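Local coordinates for protein putative polyphosphate kinase 2 (Pseudomonas aeruginosa PAO1, PDB 3CZP) that transfers phosphate from inorganic polyphosphate to AMP to make ADP, and less efficiently to GMP, as a magnesium-dependent homodimer of two fused PPK2 domains per chain, at residues 388-400 against 454-466. Numbering follows the deposited sequence. Where two conformers were deposited one is given.
Sequences AYGEINDFEEQLS and GDMVDRTSTEIAP
Tyr389 sits as a knob among Asp455, Met456, Arg459 and Thr460, where the 388-400 part of helix 382-402 crosses 454-460 at -49°. In the conformer given, Arg459 CG lies over the centre of one ring face, 4.3 Å above the plane, while Thr460 CG2 meets the ring edge in plane, 3.9 Å from Tyr389 CD1. One turn on, Asn393 hydrogen-bonds to the last turn of helix 446-460. Its CG, beside the backbone N (chi1 -73°), carries the amide to Arg459 O, which Asn393 ND2 meets at 2.9 Å (N-H...O 165°); this oxygen lies in the amide plane and ND2 in the carbonyl plane. The amide oxygen, Asn393 OD1, packs against Thr460 CA at 3.3 Å and accepts from a water. That water also donates to Glu396 OE1 (2.7 Å) and accepts from Thr462 OG1, which in turn accepts from the backbone N of Ala465 at 2.9 Å in an ST motif. Glu396, extended beyond CG, brings OE1 to Ala465 CB and to a salt bridge with Lys408, while Tyr368 OH and Trp367 NE1 hydrogen-bond to Glu396 OE2. Glu397 CG then packs on Ile464 CD1. Within this P-loop-type kinase domain, such multiple bonding to the buried carboxylate would probably stabilise its negative charge, and the water ties the loop after helix 446-460 to helix 382-402.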
loop_
_atom_site.group_PDB
_atom_site.type_symbol
_atom_site.label_atom_id
_atom_site.label_comp_id
_atom_site.label_asym_id
_atom_site.label_seq_id
_atom_site.Cartn_x
_atom_site.Cartn_y
_atom_site.Cartn_z
ATOM N N ALA A 388 -20.946 -7.763 -12.057
ATOM C CA ALA A 388 -20.595 -7.121 -10.766
ATOM C C ALA A 388 -21.454 -7.536 -9.555
ATOM O O ALA A 388 -20.946 -7.604 -8.435
ATOM C CB ALA A 388 -20.581 -5.597 -10.879
ATOM N N TYR A 389 -22.736 -7.797 -9.791
ATOM C CA TYR A 389 -23.645 -8.192 -8.721
ATOM C C TYR A 389 -23.151 -9.453 -8.024
ATOM O O TYR A 389 -23.045 -9.499 -6.799
ATOM C CB TYR A 389 -25.056 -8.412 -9.271
ATOM C CG TYR A 389 -25.645 -7.198 -9.953
ATOM C CD1 TYR A 389 -26.014 -6.078 -9.221
ATOM C CD2 TYR A 389 -25.833 -7.173 -11.329
ATOM C CE1 TYR A 389 -26.553 -4.966 -9.840
ATOM C CE2 TYR A 389 -26.372 -6.066 -11.956
ATOM C CZ TYR A 389 -26.730 -4.966 -11.207
ATOM O OH TYR A 389 -27.266 -3.861 -11.828
ATOM N N GLY A 390 -22.849 -10.477 -8.816
ATOM C CA GLY A 390 -22.347 -11.765 -8.276
ATOM C C GLY A 390 -21.004 -11.641 -7.625
ATOM O O GLY A 390 -20.743 -12.208 -6.575
ATOM N N GLU A 391 -20.118 -10.932 -8.301
ATOM C CA GLU A 391 -18.829 -10.503 -7.726
ATOM C C GLU A 391 -18.958 -9.788 -6.362
ATOM O O GLU A 391 -18.213 -10.069 -5.417
ATOM C CB GLU A 391 -18.114 -9.605 -8.746
ATOM C CG GLU A 391 -17.596 -10.395 -9.893
ATOM C CD GLU A 391 -17.033 -9.600 -11.029
ATOM O OE1 GLU A 391 -17.126 -8.350 -11.046
ATOM O OE2 GLU A 391 -16.451 -10.284 -11.898
ATOM N N ILE A 392 -19.898 -8.853 -6.271
ATOM C CA ILE A 392 -20.104 -8.105 -5.033
ATOM C C ILE A 392 -20.554 -9.032 -3.908
ATOM O O ILE A 392 -20.069 -8.946 -2.780
ATOM C CB ILE A 392 -21.146 -6.987 -5.216
ATOM C CG1 ILE A 392 -20.540 -5.816 -5.992
ATOM C CG2 ILE A 392 -21.671 -6.524 -3.866
ATOM C CD1 ILE A 392 -21.561 -4.806 -6.469
ATOM N N ASN A 393 -21.488 -9.918 -4.234
ATOM C CA ASN A 393 -22.017 -10.879 -3.299
ATOM C C ASN A 393 -20.968 -11.830 -2.817
ATOM O O ASN A 393 -20.904 -12.133 -1.587
ATOM C CB ASN A 393 -23.205 -11.641 -3.924
ATOM C CG ASN A 393 -24.454 -10.811 -4.028
ATOM O OD1 ASN A 393 -24.655 -9.836 -3.288
ATOM N ND2 ASN A 393 -25.336 -11.214 -4.950
ATOM N N ASP A 394 -20.082 -12.246 -3.742
ATOM C CA ASP A 394 -18.987 -13.153 -3.350
ATOM C C ASP A 394 -18.029 -12.408 -2.389
ATOM O O ASP A 394 -17.620 -12.938 -1.379
ATOM C CB ASP A 394 -18.182 -13.729 -4.532
ATOM C CG ASP A 394 -19.019 -14.626 -5.499
ATOM O OD1 ASP A 394 -20.119 -15.178 -5.149
ATOM O OD2 ASP A 394 -18.536 -14.778 -6.656
ATOM N N PHE A 395 -17.700 -11.172 -2.731
ATOM C CA PHE A 395 -16.917 -10.265 -1.865
ATOM C C PHE A 395 -17.488 -10.125 -0.465
ATOM O O PHE A 395 -16.818 -10.348 0.535
ATOM C CB PHE A 395 -16.874 -8.897 -2.576
ATOM C CG PHE A 395 -16.147 -7.788 -1.840
ATOM C CD1 PHE A 395 -14.974 -8.017 -1.156
ATOM C CD2 PHE A 395 -16.666 -6.511 -1.840
ATOM C CE1 PHE A 395 -14.276 -6.955 -0.506
ATOM C CE2 PHE A 395 -15.977 -5.460 -1.157
ATOM C CZ PHE A 395 -14.788 -5.683 -0.520
ATOM N N GLU A 396 -18.767 -9.795 -0.399
ATOM C CA GLU A 396 -19.456 -9.587 0.867
ATOM C C GLU A 396 -19.560 -10.842 1.688
ATOM O O GLU A 396 -19.519 -10.784 2.913
ATOM C CB GLU A 396 -20.835 -8.952 0.652
ATOM C CG GLU A 396 -20.663 -7.493 0.221
ATOM C CD GLU A 396 -21.962 -6.780 -0.088
ATOM O OE1 GLU A 396 -23.051 -7.371 0.094
ATOM O OE2 GLU A 396 -21.853 -5.622 -0.534
ATOM N N GLU A 397 -19.682 -11.973 1.000
ATOM C CA GLU A 397 -19.665 -13.283 1.657
ATOM C C GLU A 397 -18.322 -13.626 2.251
ATOM O O GLU A 397 -18.277 -14.200 3.334
ATOM C CB GLU A 397 -20.088 -14.352 0.674
ATOM C CG GLU A 397 -19.974 -15.741 1.170
ATOM C CD GLU A 397 -20.363 -16.769 0.099
ATOM O OE1 GLU A 397 -19.605 -16.907 -0.908
ATOM O OE2 GLU A 397 -21.431 -17.403 0.289
ATOM N N GLN A 398 -17.237 -13.324 1.523
ATOM C CA GLN A 398 -15.871 -13.474 2.050
ATOM C C GLN A 398 -15.730 -12.670 3.359
ATOM O O GLN A 398 -15.144 -13.127 4.323
ATOM C CB GLN A 398 -14.782 -13.023 1.034
ATOM C CG GLN A 398 -14.554 -13.849 -0.289
ATOM C CD GLN A 398 -14.047 -15.276 -0.008
ATOM O OE1 GLN A 398 -14.756 -16.254 -0.296
ATOM N NE2 GLN A 398 -12.823 -15.402 0.559
ATOM N N LEU A 399 -16.227 -11.439 3.377
ATOM C CA LEU A 399 -16.130 -10.573 4.542
ATOM C C LEU A 399 -16.958 -11.200 5.712
ATOM O O LEU A 399 -16.466 -11.358 6.824
ATOM C CB LEU A 399 -16.619 -9.151 4.201
ATOM C CG LEU A 399 -15.930 -8.327 3.103
ATOM C CD1 LEU A 399 -16.602 -6.916 3.022
ATOM C CD2 LEU A 399 -14.328 -8.286 3.315
ATOM N N SER A 400 -18.213 -11.541 5.455
ATOM C CA SER A 400 -19.103 -12.161 6.458
ATOM C C SER A 400 -18.482 -13.407 7.092
ATOM O O SER A 400 -18.531 -13.599 8.307
ATOM C CB SER A 400 -20.428 -12.547 5.793
ATOM O OG SER A 400 -21.378 -13.016 6.731
ATOM N N GLY A 454 -33.147 -0.385 -7.828
ATOM C CA GLY A 454 -34.011 -1.548 -7.807
ATOM C C GLY A 454 -33.323 -2.855 -8.122
ATOM O O GLY A 454 -33.507 -3.846 -7.419
ATOM N N ASP A 455 -32.542 -2.873 -9.197
ATOM C CA ASP A 455 -31.797 -4.057 -9.584
ATOM C C ASP A 455 -30.758 -4.431 -8.585
ATOM O O ASP A 455 -30.585 -5.619 -8.290
ATOM C CB ASP A 455 -31.115 -3.862 -10.931
ATOM C CG ASP A 455 -32.091 -3.752 -12.042
ATOM O OD1 ASP A 455 -33.272 -4.138 -11.847
ATOM O OD2 ASP A 455 -31.687 -3.314 -13.131
HETATM N N MSE A 456 -30.050 -3.421 -8.088
HETATM C CA MSE A 456 -29.032 -3.608 -7.081
HETATM C C MSE A 456 -29.602 -4.320 -5.868
HETATM O O MSE A 456 -29.104 -5.339 -5.449
HETATM C CB MSE A 456 -28.462 -2.243 -6.655
HETATM C CG MSE A 456 -27.540 -2.262 -5.447
HETATM SE SE MSE A 456 -26.854 -0.452 -5.188
HETATM C CE MSE A 456 -28.356 0.234 -4.207
ATOM N N VAL A 457 -30.667 -3.765 -5.314
ATOM C CA VAL A 457 -31.343 -4.345 -4.152
ATOM C C VAL A 457 -31.873 -5.773 -4.423
ATOM O O VAL A 457 -31.604 -6.716 -3.656
ATOM C CB VAL A 457 -32.458 -3.373 -3.639
ATOM C CG1 VAL A 457 -33.268 -4.007 -2.467
ATOM C CG2 VAL A 457 -31.814 -2.041 -3.228
ATOM N N ASP A 458 -32.574 -5.970 -5.530
ATOM C CA ASP A 458 -32.948 -7.313 -5.921
ATOM C C ASP A 458 -31.795 -8.322 -5.994
ATOM O O ASP A 458 -31.921 -9.458 -5.528
ATOM C CB ASP A 458 -33.599 -7.283 -7.295
ATOM C CG ASP A 458 -33.981 -8.656 -7.774
ATOM O OD1 ASP A 458 -34.874 -9.275 -7.134
ATOM O OD2 ASP A 458 -33.402 -9.118 -8.789
ATOM N N ARG A 459 -30.667 -7.928 -6.592
ATOM C CA ARG A 459 -29.615 -8.887 -6.902
ATOM C C ARG A 459 -28.576 -9.024 -5.769
ATOM O O ARG A 459 -27.841 -10.010 -5.710
ATOM C CB ARG A 459 -28.925 -8.496 -8.215
ATOM C CG ARG A 459 -29.862 -8.034 -9.347
ATOM C CD ARG A 459 -29.962 -8.968 -10.535
ATOM N NE ARG A 459 -29.784 -8.205 -11.777
ATOM C CZ ARG A 459 -30.745 -7.617 -12.486
ATOM N NH1 ARG A 459 -32.026 -7.707 -12.132
ATOM N NH2 ARG A 459 -30.410 -6.934 -13.576
ATOM N N THR A 460 -28.483 -8.032 -4.877
ATOM C CA THR A 460 -27.419 -8.031 -3.830
ATOM C C THR A 460 -27.956 -7.806 -2.415
ATOM O O THR A 460 -27.192 -7.660 -1.481
ATOM C CB THR A 460 -26.275 -6.955 -4.104
ATOM O OG1 THR A 460 -26.840 -5.628 -4.086
ATOM C CG2 THR A 460 -25.566 -7.153 -5.485
ATOM N N SER A 461 -29.261 -7.760 -2.241
ATOM C CA SER A 461 -29.788 -7.756 -0.857
ATOM C C SER A 461 -29.952 -9.190 -0.418
ATOM O O SER A 461 -30.944 -9.810 -0.734
ATOM C CB SER A 461 -31.100 -7.033 -0.740
ATOM O OG SER A 461 -31.378 -6.869 0.636
ATOM N N THR A 462 -28.926 -9.729 0.242
ATOM C CA THR A 462 -28.819 -11.147 0.510
ATOM C C THR A 462 -29.107 -11.372 1.985
ATOM O O THR A 462 -29.142 -10.424 2.728
ATOM C CB THR A 462 -27.399 -11.681 0.172
ATOM O OG1 THR A 462 -26.402 -10.968 0.915
ATOM C CG2 THR A 462 -27.091 -11.547 -1.301
ATOM N N GLU A 463 -29.292 -12.629 2.383
ATOM C CA GLU A 463 -29.387 -13.002 3.790
ATOM C C GLU A 463 -28.148 -12.588 4.594
ATOM O O GLU A 463 -28.260 -12.128 5.717
ATOM C CB GLU A 463 -29.617 -14.513 3.886
ATOM C CG GLU A 463 -29.558 -15.137 5.305
ATOM C CD GLU A 463 -30.933 -15.430 5.908
ATOM O OE1 GLU A 463 -31.895 -14.641 5.704
ATOM O OE2 GLU A 463 -31.036 -16.459 6.616
ATOM N N ILE A 464 -26.977 -12.752 3.982
ATOM C CA ILE A 464 -25.684 -12.386 4.567
ATOM C C ILE A 464 -25.492 -10.871 4.700
ATOM O O ILE A 464 -25.020 -10.409 5.701
ATOM C CB ILE A 464 -24.517 -12.981 3.711
ATOM C CG1 ILE A 464 -24.312 -14.454 4.079
ATOM C CG2 ILE A 464 -23.246 -12.113 3.791
ATOM C CD1 ILE A 464 -23.240 -15.170 3.169
ATOM N N ALA A 465 -25.880 -10.131 3.683
ATOM C CA ALA A 465 -25.785 -8.669 3.672
ATOM C C ALA A 465 -27.017 -8.021 3.077
ATOM O O ALA A 465 -27.013 -7.685 1.893
ATOM C CB ALA A 465 -24.534 -8.218 2.876
ATOM N N PRO A 466 -28.078 -7.807 3.892
ATOM C CA PRO A 466 -29.245 -7.105 3.363
ATOM C C PRO A 466 -29.026 -5.614 3.108
ATOM O O PRO A 466 -28.268 -4.941 3.810
ATOM C CB PRO A 466 -30.329 -7.332 4.427
ATOM C CG PRO A 466 -29.632 -7.805 5.651
ATOM C CD PRO A 466 -28.241 -8.220 5.299
HETATM O O HOH W 1 -24.365 -9.624 -0.576
#